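Side-chain contacts in putative DNA helicase (PDB 3DMN), which is of unknown function but probably forms part of the motor of a UvrD-like DNA helicase: residues T12-E17 and H146-V151; A45-V50 and T78-A83; D52-N57 and T64-K69; D132-L137 and L160-H165. All blocks are in the same frame, centred on the assembly; numbering follows the deposited sequence. Where two conformers were deposited one is given.

Contact 1: residues T12-E17 and H146-V151; sequences TDFTKE and HELTLV
Phe14 presses its ring against the methyl ends of Leu148 and Leu150, two residues that lie two apart on strand 147-153 and so project from the same face of the sheet. The nearest approach is from Phe14 CD2 to Leu148 CD2, 3.7 Å. The two side chains run at about a right angle, and the same methyl also meets CE2 of the ring at 3.9 Å. Leu150 comes from the opposite direction and meets the far end of the ring: both CD1 and CD2 of Leu150 lie 4.1 Å from Phe14 CZ. The ring can span two strand residues because CG of Phe14 stands trans to its backbone nitrogen (chi1 173°), which carries it off the helix and down to the sheet, bridging axes 10.9 Å apart. Beside it, Thr15 adds its methyl, with CG2 at 4.3 Å from Leu148 CD2, while its hydroxyl turns back to the carbonyl of Ile11 one helical turn earlier. Cutting Phe14 back to an alanine is likely to open a gap beneath helix 9-16 and leave the methyls of Leu148 and Leu150 without their shared partner. Charge is kept to the solvent side of the helix, where Lys16 NZ bridges to Asp13 OD1 at 3.0 Å, approaching from well above the carboxylate plane. Cys141 of helix 134-141 touches both Thr15 and Leu148, which places the contact in the core between sheet and covering helices. With only carbon meeting carbon across it, the contact is fixed by shape and burial, and it gives helix 9-16 a seat on the sheet without directional bonds.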
loop_
_atom_site.group_PDB
_atom_site.type_symbol
_atom_site.label_atom_id
_atom_site.label_comp_id
_atom_site.label_asym_id
_atom_site.label_seq_id
_atom_site.Cartn_x
_atom_site.Cartn_y
_atom_site.Cartn_z
ATOM N N THR A 12 -3.291 12.490 4.147
ATOM C CA THR A 12 -3.683 13.535 3.199
ATOM C C THR A 12 -2.471 14.342 2.722
ATOM O O THR A 12 -2.298 14.601 1.534
ATOM C CB THR A 12 -4.717 14.454 3.882
ATOM O OG1 THR A 12 -5.904 13.680 4.135
ATOM C CG2 THR A 12 -5.017 15.663 3.008
ATOM N N ASP A 13 -1.634 14.736 3.672
ATOM C CA ASP A 13 -0.474 15.532 3.344
ATOM C C ASP A 13 0.589 14.781 2.530
ATOM O O ASP A 13 1.165 15.341 1.607
ATOM C CB ASP A 13 0.164 16.087 4.612
ATOM C CG ASP A 13 -0.585 17.261 5.161
ATOM O OD1 ASP A 13 -1.577 17.752 4.545
ATOM O OD2 ASP A 13 -0.199 17.731 6.269
ATOM N N PHE A 14 0.871 13.548 2.924
ATOM C CA PHE A 14 1.767 12.704 2.142
ATOM C C PHE A 14 1.218 12.497 0.707
ATOM O O PHE A 14 1.924 12.744 -0.306
ATOM C CB PHE A 14 1.931 11.369 2.858
ATOM C CG PHE A 14 2.710 10.358 2.048
ATOM C CD1 PHE A 14 4.098 10.305 2.151
ATOM C CD2 PHE A 14 2.050 9.422 1.270
ATOM C CE1 PHE A 14 4.858 9.357 1.403
ATOM C CE2 PHE A 14 2.766 8.479 0.525
ATOM C CZ PHE A 14 4.162 8.416 0.603
ATOM N N THR A 15 -0.057 12.099 0.605
ATOM C CA THR A 15 -0.577 11.798 -0.714
ATOM C C THR A 15 -0.692 13.010 -1.634
ATOM O O THR A 15 -0.470 12.890 -2.841
ATOM C CB THR A 15 -1.915 11.047 -0.644
ATOM O OG1 THR A 15 -2.912 11.880 -0.021
ATOM C CG2 THR A 15 -1.761 9.747 0.128
ATOM N N LYS A 16 -1.031 14.179 -1.081
ATOM C CA LYS A 16 -1.220 15.356 -1.933
ATOM C C LYS A 16 0.070 15.655 -2.724
ATOM O O LYS A 16 0.018 16.150 -3.835
ATOM C CB LYS A 16 -1.671 16.576 -1.115
ATOM C CG LYS A 16 -0.574 17.200 -0.282
ATOM C CD LYS A 16 -1.099 18.189 0.714
ATOM C CE LYS A 16 0.065 18.682 1.564
ATOM N NZ LYS A 16 -0.575 19.750 2.491
ATOM N N GLU A 17 1.226 15.337 -2.142
ATOM C CA GLU A 17 2.504 15.734 -2.739
ATOM C C GLU A 17 2.922 14.759 -3.830
ATOM O O GLU A 17 3.938 14.981 -4.510
ATOM C CB GLU A 17 3.572 15.832 -1.656
ATOM C CG GLU A 17 3.226 16.924 -0.626
ATOM C CD GLU A 17 4.441 17.575 0.024
ATOM O OE1 GLU A 17 5.555 17.059 -0.066
ATOM O OE2 GLU A 17 4.236 18.592 0.735
ATOM N N HIS A 146 -6.533 5.446 7.719
ATOM C CA HIS A 146 -5.910 5.609 9.046
ATOM C C HIS A 146 -4.421 5.216 9.086
ATOM O O HIS A 146 -3.629 5.875 9.747
ATOM C CB HIS A 146 -6.738 4.873 10.126
ATOM C CG HIS A 146 -8.190 5.305 10.147
ATOM N ND1 HIS A 146 -9.251 4.419 10.044
ATOM C CD2 HIS A 146 -8.746 6.540 10.196
ATOM C CE1 HIS A 146 -10.389 5.090 10.044
ATOM N NE2 HIS A 146 -10.113 6.378 10.148
ATOM N N GLU A 147 -4.043 4.171 8.348
ATOM C CA GLU A 147 -2.644 3.701 8.310
ATOM C C GLU A 147 -2.250 3.427 6.862
ATOM O O GLU A 147 -2.993 2.821 6.128
ATOM C CB GLU A 147 -2.512 2.412 9.118
ATOM C CG GLU A 147 -1.072 2.080 9.514
ATOM C CD GLU A 147 -0.581 2.922 10.714
ATOM O OE1 GLU A 147 -1.436 3.484 11.444
ATOM O OE2 GLU A 147 0.650 2.987 10.947
ATOM N N LEU A 148 -1.074 3.907 6.493
ATOM C CA LEU A 148 -0.576 3.722 5.125
ATOM C C LEU A 148 0.877 3.283 5.174
ATOM O O LEU A 148 1.719 3.947 5.793
ATOM C CB LEU A 148 -0.718 5.029 4.344
ATOM C CG LEU A 148 -0.069 5.064 2.958
ATOM C CD1 LEU A 148 -0.741 4.043 2.012
ATOM C CD2 LEU A 148 -0.069 6.527 2.357
ATOM N N THR A 149 1.154 2.179 4.485
ATOM C CA THR A 149 2.505 1.591 4.441
ATOM C C THR A 149 2.805 1.401 2.976
ATOM O O THR A 149 1.966 0.971 2.226
ATOM C CB THR A 149 2.547 0.187 5.113
ATOM O OG1 THR A 149 2.195 0.307 6.486
ATOM C CG2 THR A 149 3.978 -0.401 5.016
ATOM N N LEU A 150 4.029 1.742 2.576
ATOM C CA LEU A 150 4.505 1.463 1.198
ATOM C C LEU A 150 5.710 0.576 1.303
ATOM O O LEU A 150 6.670 0.898 2.006
ATOM C CB LEU A 150 4.876 2.740 0.413
ATOM C CG LEU A 150 3.728 3.645 -0.016
ATOM C CD1 LEU A 150 3.198 4.434 1.146
ATOM C CD2 LEU A 150 4.285 4.643 -1.060
ATOM N N VAL A 151 5.671 -0.522 0.556
ATOM C CA VAL A 151 6.832 -1.438 0.464
ATOM C C VAL A 151 7.365 -1.395 -0.936
ATOM O O VAL A 151 6.605 -1.562 -1.872
ATOM C CB VAL A 151 6.454 -2.910 0.855
ATOM C CG1 VAL A 151 7.659 -3.853 0.691
ATOM C CG2 VAL A 151 5.927 -2.981 2.293
#

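Contact 2: residues A45-V50 and T78-A83. With ACT (acetate ion), chain F.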
loop_
_atom_site.group_PDB
_atom_site.type_symbol
_atom_site.label_atom_id
_atom_site.label_comp_id
_atom_site.label_asym_id
_atom_site.label_seq_id
_atom_site.Cartn_x
_atom_site.Cartn_y
_atom_site.Cartn_z
ATOM N N ALA A 45 12.362 -10.301 0.612
ATOM C CA ALA A 45 12.444 -9.322 1.696
ATOM C C ALA A 45 11.230 -8.377 1.736
ATOM O O ALA A 45 10.769 -7.925 2.813
ATOM C CB ALA A 45 13.717 -8.537 1.591
ATOM N N GLY A 46 10.724 -8.034 0.548
ATOM C CA GLY A 46 9.478 -7.245 0.495
ATOM C C GLY A 46 8.334 -7.985 1.146
ATOM O O GLY A 46 7.580 -7.405 1.923
ATOM N N VAL A 47 8.211 -9.282 0.833
ATOM C CA VAL A 47 7.141 -10.095 1.412
ATOM C C VAL A 47 7.330 -10.172 2.951
ATOM O O VAL A 47 6.354 -10.076 3.691
ATOM C CB VAL A 47 7.143 -11.480 0.769
ATOM C CG1 VAL A 47 6.155 -12.397 1.473
ATOM C CG2 VAL A 47 6.783 -11.364 -0.744
ATOM N N ASP A 48 8.577 -10.317 3.428
ATOM C CA ASP A 48 8.833 -10.273 4.879
ATOM C C ASP A 48 8.193 -9.002 5.485
ATOM O O ASP A 48 7.573 -9.026 6.569
ATOM C CB ASP A 48 10.333 -10.164 5.164
ATOM C CG ASP A 48 11.114 -11.470 4.910
ATOM O OD1 ASP A 48 10.505 -12.529 4.607
ATOM O OD2 ASP A 48 12.356 -11.466 5.154
ATOM N N GLN A 49 8.397 -7.870 4.807
ATOM C CA GLN A 49 7.880 -6.626 5.378
ATOM C C GLN A 49 6.367 -6.586 5.370
ATOM O O GLN A 49 5.753 -6.032 6.302
ATOM C CB GLN A 49 8.468 -5.377 4.708
ATOM C CG GLN A 49 7.931 -4.070 5.299
ATOM C CD GLN A 49 8.131 -3.899 6.809
ATOM O OE1 GLN A 49 9.108 -4.378 7.402
ATOM N NE2 GLN A 49 7.194 -3.186 7.439
ATOM N N VAL A 50 5.749 -7.143 4.333
ATOM C CA VAL A 50 4.281 -7.236 4.297
ATOM C C VAL A 50 3.771 -8.091 5.482
ATOM O O VAL A 50 2.811 -7.728 6.172
ATOM C CB VAL A 50 3.784 -7.813 2.975
ATOM C CG1 VAL A 50 2.307 -8.013 3.017
ATOM C CG2 VAL A 50 4.163 -6.855 1.812
ATOM N N THR A 78 0.287 -12.827 -3.743
ATOM C CA THR A 78 -0.663 -13.748 -3.106
ATOM C C THR A 78 -0.024 -15.120 -2.913
ATOM O O THR A 78 -0.105 -15.688 -1.811
ATOM C CB THR A 78 -1.978 -13.804 -3.910
ATOM O OG1 THR A 78 -2.609 -12.525 -3.848
ATOM C CG2 THR A 78 -2.901 -14.905 -3.319
ATOM N N LYS A 79 0.574 -15.662 -3.970
ATOM C CA LYS A 79 1.219 -16.985 -3.877
ATOM C C LYS A 79 2.268 -16.939 -2.756
ATOM O O LYS A 79 2.354 -17.849 -1.934
ATOM C CB LYS A 79 1.877 -17.322 -5.211
ATOM C CG LYS A 79 2.658 -18.623 -5.152
ATOM C CD LYS A 79 3.339 -18.924 -6.483
ATOM C CE LYS A 79 4.286 -20.112 -6.330
ATOM N NZ LYS A 79 5.013 -20.468 -7.593
ATOM N N ALA A 80 3.067 -15.867 -2.724
ATOM C CA ALA A 80 4.141 -15.759 -1.726
ATOM C C ALA A 80 3.548 -15.663 -0.309
ATOM O O ALA A 80 4.014 -16.338 0.613
ATOM C CB ALA A 80 4.998 -14.566 -2.006
ATOM N N LEU A 81 2.481 -14.876 -0.138
ATOM C CA LEU A 81 1.937 -14.704 1.198
ATOM C C LEU A 81 1.306 -16.003 1.704
ATOM O O LEU A 81 1.402 -16.351 2.894
ATOM C CB LEU A 81 0.903 -13.598 1.205
ATOM C CG LEU A 81 1.497 -12.184 1.129
ATOM C CD1 LEU A 81 0.278 -11.250 0.966
ATOM C CD2 LEU A 81 2.303 -11.821 2.404
ATOM N N LYS A 82 0.675 -16.754 0.805
ATOM C CA LYS A 82 0.110 -18.056 1.245
ATOM C C LYS A 82 1.227 -18.981 1.721
ATOM O O LYS A 82 1.060 -19.721 2.678
ATOM C CB LYS A 82 -0.698 -18.703 0.119
ATOM C CG LYS A 82 -2.019 -17.960 -0.120
ATOM C CD LYS A 82 -2.866 -18.728 -1.137
ATOM C CE LYS A 82 -4.204 -18.028 -1.453
ATOM N NZ LYS A 82 -4.981 -18.770 -2.553
ATOM N N ALA A 83 2.377 -18.913 1.051
ATOM C CA ALA A 83 3.557 -19.682 1.463
ATOM C C ALA A 83 4.209 -19.128 2.738
ATOM O O ALA A 83 5.146 -19.745 3.273
ATOM C CB ALA A 83 4.571 -19.746 0.266
HETATM C C ACT F . -7.374 -16.341 -3.133
HETATM O O ACT F . -8.366 -15.601 -3.362
HETATM O OXT ACT F . -7.583 -17.407 -2.508
HETATM C CH3 ACT F . -6.023 -16.020 -3.647
#
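In what is probably a RecA-like domain, two neighbouring helices on one face of the parallel sheet, 43-59 and 71-82, pack against each other. The short segments cross at -65°, with their axes 10.4 Å apart, and the interface is made of aliphatic side chains: two valines, a leucine and an alanine. Val47 divides its work between its branches. CG2 reaches Ala80 CB at 3.9 Å, whereas CG1, trans to the backbone nitrogen (chi1 173°), lies 4.0 Å from Leu81 CD2. That leucine methyl has a second valine partner, for Val50 CG1 stands 3.9 Å from it and the two side chains cross at about a right angle. Leu81 CD2 is thus held by two valines one helical turn apart, a repeat that a residue i and its neighbour at i+3 provide naturally. The other branch serves the layer below: Leu81 CD1 packs against Ile66 of strand 64-68, which Val50 also touches. One leucine therefore joins both helices to the sheet, and Trp121 of strand 118-121 extends the apolar floor under Val47 and Val50. Ala80 meets Val47 through its single methyl, and the nearest CA atoms, of Val47 and Leu81, are 7.0 Å apart. Polar groups stay at the margins. Asp48 makes a salt bridge with Arg84, just beyond the end of helix 71-82. Lys82 stretches fully out to an acetate ion, probably from the crystallisation liquor, which also takes a hydrogen bond from Leu90 N; here Lys82 NZ donates to acetate OXT at 2.9 Å.

Contact 3: residues D52-N57 and T64-K69; sequences DQLAMN and TAIIGK. With FMT (formic acid), chain P; ACT (acetate ion), chain E.
Thr64, Leu54 and Asn57 carry most of the contact by which helix 43-59 lies over strand 64-68 in a beta-alpha-beta crossover of the parallel sheet. The helix leads from strand 36-40 to strand 64-68, with strands 118-121 and 147-153 between them, so it runs back across the sheet's face before the chain enters the second strand. The two segments make an angle of 155°, the near-antiparallel course expected of such a crossover. Thr64, at the start of the strand, is gripped from two sides of its CB. Its methyl CG2 meets Leu54 CD2 at 3.9 Å, and Thr64 CB itself is 4.0 Å from that leucine methyl. On the other branch, Thr64 OG1 lies 3.2 Å from Asn57 CB, the two side chains crossing at about a right angle. With OG1 trans to the carbonyl carbon (chi1 -50°) and the methyl trans to the nitrogen, the hydroxyl turns to Asn57 CB and the methyl to Leu54. Leu54 also uses its second branch, with CD1 at 4.3 Å from Ile66 CD1, two residues further along the strand and on the same face. Val102 of the adjacent strand 102-106 touches both Leu54 and Ile66, and Ile119 of strand 118-121 touches Leu54 and Thr64, so the leucine is bedded over three strands. Asn57 is buried too, resting on Ala117. Where the strand begins, a formic acid molecule, probably from the crystallisation liquor, takes up a backbone donor: Thr64 N binds its O1 at 2.8 Å, with an N-H...O angle of 149°.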
loop_
_atom_site.group_PDB
_atom_site.type_symbol
_atom_site.label_atom_id
_atom_site.label_comp_id
_atom_site.label_asym_id
_atom_site.label_seq_id
_atom_site.Cartn_x
_atom_site.Cartn_y
_atom_site.Cartn_z
ATOM N N ASP A 52 5.221 -8.664 8.319
ATOM C CA ASP A 52 5.512 -7.923 9.523
ATOM C C ASP A 52 4.512 -6.770 9.730
ATOM O O ASP A 52 4.009 -6.561 10.863
ATOM C CB ASP A 52 6.918 -7.378 9.483
ATOM C CG ASP A 52 7.963 -8.452 9.584
ATOM O OD1 ASP A 52 7.616 -9.638 9.748
ATOM O OD2 ASP A 52 9.161 -8.078 9.545
ATOM N N GLN A 53 4.216 -6.044 8.650
ATOM C CA GLN A 53 3.233 -4.964 8.729
ATOM C C GLN A 53 1.825 -5.472 9.053
ATOM O O GLN A 53 1.087 -4.857 9.818
ATOM C CB GLN A 53 3.223 -4.149 7.437
ATOM C CG GLN A 53 2.393 -2.849 7.583
ATOM C CD GLN A 53 3.057 -1.859 8.506
ATOM O OE1 GLN A 53 2.415 -1.297 9.411
ATOM N NE2 GLN A 53 4.338 -1.669 8.321
ATOM N N LEU A 54 1.461 -6.616 8.481
ATOM C CA LEU A 54 0.146 -7.193 8.756
ATOM C C LEU A 54 0.046 -7.533 10.241
ATOM O O LEU A 54 -0.969 -7.267 10.877
ATOM C CB LEU A 54 -0.055 -8.428 7.900
ATOM C CG LEU A 54 -0.341 -8.150 6.407
ATOM C CD1 LEU A 54 -0.311 -9.450 5.654
ATOM C CD2 LEU A 54 -1.704 -7.457 6.216
ATOM N N ALA A 55 1.130 -8.065 10.803
ATOM C CA ALA A 55 1.155 -8.397 12.235
ATOM C C ALA A 55 1.047 -7.119 13.066
ATOM O O ALA A 55 0.310 -7.097 14.050
ATOM C CB ALA A 55 2.405 -9.178 12.587
HETATM N N MSE A 56 1.785 -6.070 12.685
HETATM C CA MSE A 56 1.712 -4.790 13.394
HETATM C C MSE A 56 0.301 -4.224 13.331
HETATM O O MSE A 56 -0.268 -3.864 14.359
HETATM C CB MSE A 56 2.680 -3.776 12.818
HETATM C CG MSE A 56 2.557 -2.393 13.433
HETATM SE SE MSE A 56 3.092 -2.375 15.312
HETATM C CE MSE A 56 4.854 -3.196 15.089
ATOM N N ASN A 57 -0.267 -4.144 12.129
ATOM C CA ASN A 57 -1.617 -3.614 11.946
ATOM C C ASN A 57 -2.647 -4.417 12.738
ATOM O O ASN A 57 -3.487 -3.833 13.429
ATOM C CB ASN A 57 -1.985 -3.567 10.452
ATOM C CG ASN A 57 -1.192 -2.536 9.695
ATOM O OD1 ASN A 57 -0.325 -1.838 10.268
ATOM N ND2 ASN A 57 -1.459 -2.444 8.390
ATOM N N THR A 64 -6.617 -4.326 7.288
ATOM C CA THR A 64 -5.699 -3.987 6.211
ATOM C C THR A 64 -6.078 -4.541 4.825
ATOM O O THR A 64 -6.442 -5.735 4.716
ATOM C CB THR A 64 -4.272 -4.463 6.580
ATOM O OG1 THR A 64 -3.931 -3.999 7.917
ATOM C CG2 THR A 64 -3.282 -3.989 5.541
ATOM N N ALA A 65 -5.977 -3.702 3.784
ATOM C CA ALA A 65 -5.957 -4.170 2.379
ATOM C C ALA A 65 -4.593 -3.956 1.777
ATOM O O ALA A 65 -3.970 -2.927 2.027
ATOM C CB ALA A 65 -6.973 -3.462 1.552
ATOM N N ILE A 66 -4.110 -4.925 1.008
ATOM C CA ILE A 66 -2.879 -4.744 0.259
ATOM C C ILE A 66 -3.264 -4.440 -1.182
ATOM O O ILE A 66 -4.048 -5.197 -1.789
ATOM C CB ILE A 66 -2.071 -6.023 0.229
ATOM C CG1 ILE A 66 -1.800 -6.479 1.668
ATOM C CG2 ILE A 66 -0.801 -5.781 -0.602
ATOM C CD1 ILE A 66 -1.128 -7.892 1.733
ATOM N N ILE A 67 -2.809 -3.291 -1.682
ATOM C CA ILE A 67 -3.130 -2.903 -3.084
ATOM C C ILE A 67 -1.905 -3.059 -3.969
ATOM O O ILE A 67 -0.859 -2.425 -3.705
ATOM C CB ILE A 67 -3.658 -1.448 -3.177
ATOM C CG1 ILE A 67 -4.818 -1.286 -2.192
ATOM C CG2 ILE A 67 -4.072 -1.143 -4.623
ATOM C CD1 ILE A 67 -5.480 0.125 -2.132
ATOM N N GLY A 68 -2.014 -3.925 -4.967
ATOM C CA GLY A 68 -0.927 -4.136 -5.976
ATOM C C GLY A 68 -1.355 -3.427 -7.273
ATOM O O GLY A 68 -2.521 -3.162 -7.486
ATOM N N LYS A 69 -0.412 -3.130 -8.136
ATOM C CA LYS A 69 -0.727 -2.334 -9.322
ATOM C C LYS A 69 -1.572 -3.120 -10.295
ATOM O O LYS A 69 -2.539 -2.571 -10.854
ATOM C CB LYS A 69 0.554 -1.863 -10.002
ATOM C CG LYS A 69 0.274 -1.004 -11.236
ATOM C CD LYS A 69 1.574 -0.407 -11.858
ATOM C CE LYS A 69 2.509 -1.487 -12.350
ATOM N NZ LYS A 69 3.663 -0.872 -13.142
HETATM C C FMT P . -6.420 -7.528 8.109
HETATM O O1 FMT P . -7.477 -6.912 7.991
HETATM O O2 FMT P . -5.863 -8.138 7.193
HETATM C C ACT E . 4.628 -3.774 -14.521
HETATM O O ACT E . 3.427 -3.759 -14.158
HETATM O OXT ACT E . 5.324 -2.731 -14.336
HETATM C CH3 ACT E . 5.125 -5.010 -15.169
#

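Contact 4: residues D132-L137 and L160-H165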
loop_
_atom_site.group_PDB
_atom_site.type_symbol
_atom_site.label_atom_id
_atom_site.label_comp_id
_atom_site.label_asym_id
_atom_site.label_seq_id
_atom_site.Cartn_x
_atom_site.Cartn_y
_atom_site.Cartn_z
ATOM N N ASP A 132 3.110 10.021 -15.789
ATOM C CA ASP A 132 1.696 9.713 -15.986
ATOM C C ASP A 132 1.149 8.762 -14.942
ATOM O O ASP A 132 -0.086 8.618 -14.863
ATOM C CB ASP A 132 1.461 9.144 -17.400
ATOM C CG ASP A 132 -0.007 9.151 -17.773
ATOM O OD1 ASP A 132 -0.529 10.283 -17.879
ATOM O OD2 ASP A 132 -0.595 8.054 -17.983
ATOM N N GLU A 133 2.034 8.075 -14.205
ATOM C CA GLU A 133 1.621 7.127 -13.149
ATOM C C GLU A 133 1.393 7.821 -11.795
ATOM O O GLU A 133 1.051 7.157 -10.832
ATOM C CB GLU A 133 2.653 6.002 -13.013
ATOM C CG GLU A 133 2.459 5.039 -14.199
ATOM C CD GLU A 133 3.539 3.994 -14.313
ATOM O OE1 GLU A 133 4.726 4.316 -14.071
ATOM O OE2 GLU A 133 3.184 2.845 -14.684
ATOM N N ARG A 134 1.633 9.136 -11.710
ATOM C CA ARG A 134 1.396 9.826 -10.420
ATOM C C ARG A 134 -0.067 9.683 -9.991
ATOM O O ARG A 134 -0.368 9.472 -8.785
ATOM C CB ARG A 134 1.744 11.309 -10.546
ATOM C CG ARG A 134 3.253 11.540 -10.546
ATOM C CD ARG A 134 3.576 13.014 -10.577
ATOM N NE ARG A 134 5.029 13.151 -10.629
ATOM C CZ ARG A 134 5.841 13.026 -9.584
ATOM N NH1 ARG A 134 5.337 12.822 -8.355
ATOM N NH2 ARG A 134 7.164 13.094 -9.787
ATOM N N GLN A 135 -0.989 9.805 -10.950
ATOM C CA GLN A 135 -2.425 9.771 -10.601
ATOM C C GLN A 135 -2.752 8.411 -9.970
ATOM O O GLN A 135 -3.435 8.326 -8.945
ATOM C CB GLN A 135 -3.279 9.998 -11.844
ATOM C CG GLN A 135 -4.754 9.921 -11.556
ATOM C CD GLN A 135 -5.174 10.996 -10.565
ATOM O OE1 GLN A 135 -4.727 12.137 -10.650
ATOM N NE2 GLN A 135 -6.043 10.637 -9.637
ATOM N N LEU A 136 -2.246 7.344 -10.587
ATOM C CA LEU A 136 -2.448 5.988 -10.041
ATOM C C LEU A 136 -1.881 5.837 -8.628
ATOM O O LEU A 136 -2.585 5.369 -7.724
ATOM C CB LEU A 136 -1.805 4.961 -10.986
ATOM C CG LEU A 136 -1.853 3.530 -10.454
ATOM C CD1 LEU A 136 -3.272 3.017 -10.419
ATOM C CD2 LEU A 136 -0.985 2.617 -11.344
ATOM N N LEU A 137 -0.615 6.220 -8.427
ATOM C CA LEU A 137 -0.008 6.042 -7.125
ATOM C C LEU A 137 -0.735 6.877 -6.082
ATOM O O LEU A 137 -0.999 6.396 -4.980
ATOM C CB LEU A 137 1.481 6.411 -7.187
ATOM C CG LEU A 137 2.263 6.183 -5.903
ATOM C CD1 LEU A 137 2.213 4.707 -5.477
ATOM C CD2 LEU A 137 3.707 6.649 -6.133
ATOM N N LEU A 160 8.080 9.534 -5.798
ATOM C CA LEU A 160 8.003 9.909 -4.382
ATOM C C LEU A 160 9.139 10.817 -3.959
ATOM O O LEU A 160 9.126 11.336 -2.830
ATOM C CB LEU A 160 7.883 8.675 -3.474
ATOM C CG LEU A 160 6.603 7.837 -3.735
ATOM C CD1 LEU A 160 6.672 6.549 -2.903
ATOM C CD2 LEU A 160 5.351 8.640 -3.393
ATOM N N ALA A 161 10.091 11.076 -4.871
ATOM C CA ALA A 161 11.277 11.881 -4.500
ATOM C C ALA A 161 10.851 13.295 -4.071
ATOM O O ALA A 161 11.458 13.890 -3.194
ATOM C CB ALA A 161 12.281 11.943 -5.658
ATOM N N ARG A 162 9.820 13.821 -4.703
ATOM C CA ARG A 162 9.386 15.199 -4.446
ATOM C C ARG A 162 8.722 15.352 -3.097
ATOM O O ARG A 162 8.597 16.469 -2.606
ATOM C CB ARG A 162 8.444 15.714 -5.537
ATOM C CG ARG A 162 7.031 15.081 -5.593
ATOM C CD ARG A 162 6.200 15.674 -6.746
ATOM N NE ARG A 162 6.303 17.153 -6.785
ATOM C CZ ARG A 162 5.644 17.957 -5.955
ATOM N NH1 ARG A 162 4.842 17.455 -5.023
ATOM N NH2 ARG A 162 5.781 19.276 -6.036
ATOM N N VAL A 163 8.288 14.253 -2.496
ATOM C CA VAL A 163 7.548 14.372 -1.212
ATOM C C VAL A 163 8.483 14.834 -0.104
ATOM O O VAL A 163 9.582 14.337 0.034
ATOM C CB VAL A 163 6.888 13.036 -0.830
ATOM C CG1 VAL A 163 6.131 13.173 0.478
ATOM C CG2 VAL A 163 5.918 12.595 -1.936
ATOM N N ASN A 164 8.012 15.777 0.706
ATOM C CA ASN A 164 8.758 16.269 1.841
ATOM C C ASN A 164 9.098 15.097 2.769
ATOM O O ASN A 164 8.192 14.370 3.231
ATOM C CB ASN A 164 7.862 17.323 2.511
ATOM C CG ASN A 164 8.515 18.041 3.669
ATOM O OD1 ASN A 164 9.452 17.535 4.307
ATOM N ND2 ASN A 164 7.978 19.214 3.992
ATOM N N HIS A 165 10.390 14.932 3.079
ATOM C CA HIS A 165 10.788 13.785 3.919
ATOM C C HIS A 165 10.168 13.796 5.311
ATOM O O HIS A 165 10.056 12.737 5.944
ATOM C CB HIS A 165 12.297 13.680 4.058
ATOM C CG HIS A 165 12.983 13.244 2.799
ATOM N ND1 HIS A 165 14.293 12.804 2.780
ATOM C CD2 HIS A 165 12.543 13.176 1.519
ATOM C CE1 HIS A 165 14.628 12.491 1.536
ATOM N NE2 HIS A 165 13.588 12.718 0.751
HETATM O O HOH W 1 9.158 13.083 -7.610
#
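Arg134 NH1 sits against the aliphatic part of Arg162, 3.4 Å from its CD. The Arg134 chain, extended from CG to NE, carries the guanidinium across to this carbon. The two guanidinium planes stand 88° apart and their nearest charged atoms, Arg134 NH1 and Arg162 NE, are 4.7 Å from each other. One helical turn on, Leu137 CD2 meets Leu160 CD2 at 3.8 Å, the side chains crossing at about a right angle. A water links the two segments as well, accepting from Arg134 NH2 in the plane of the guanidinium (3.0 Å) and from Arg162 N (3.1 Å). Further out, Arg134 is held by the carbonyls of Leu159 and Ile18 at NH1 and by a salt bridge from NE to Glu131, while Arg162 NH1 bonds to Glu17 O. A lysine in place of Arg134 would probably leave Glu131, one of the carbonyls or the water without its mate. On the loop side, a type I turn from Leu160 to Val163 brings the end of Leu160 and the side chain of Arg162 to the helix. The sequence running through helix 134-141 and just beyond it resembles motif VI of superfamily 1 helicases, consistent with the RecA-like fold of a UvrD-like C-terminal domain.

In the fold
Sheet and helices tie the four contacts together. Contacts 2 and 3 share helix 43-59 and lie on one face of the sheet, where Ile66 receives side chains from both; contact 1 covers the other face through helix 9-16, with strand 147-153 also touching helix 43-59 from behind. Contacts 2 and 4 both lie about 13 Å from the centre of the chain, contacts 1 and 3 nearer it. All four are largely buried, yet contact 1 rests on an aromatic ring, contact 2 on aliphatic side chains, and contact 3 mixes methyls with a threonine hydroxyl. Only contact 4 has an exposed participant, Arg162; there charge and a water join a leucine pair. Leu150 on Leu160 connects it to contact 1.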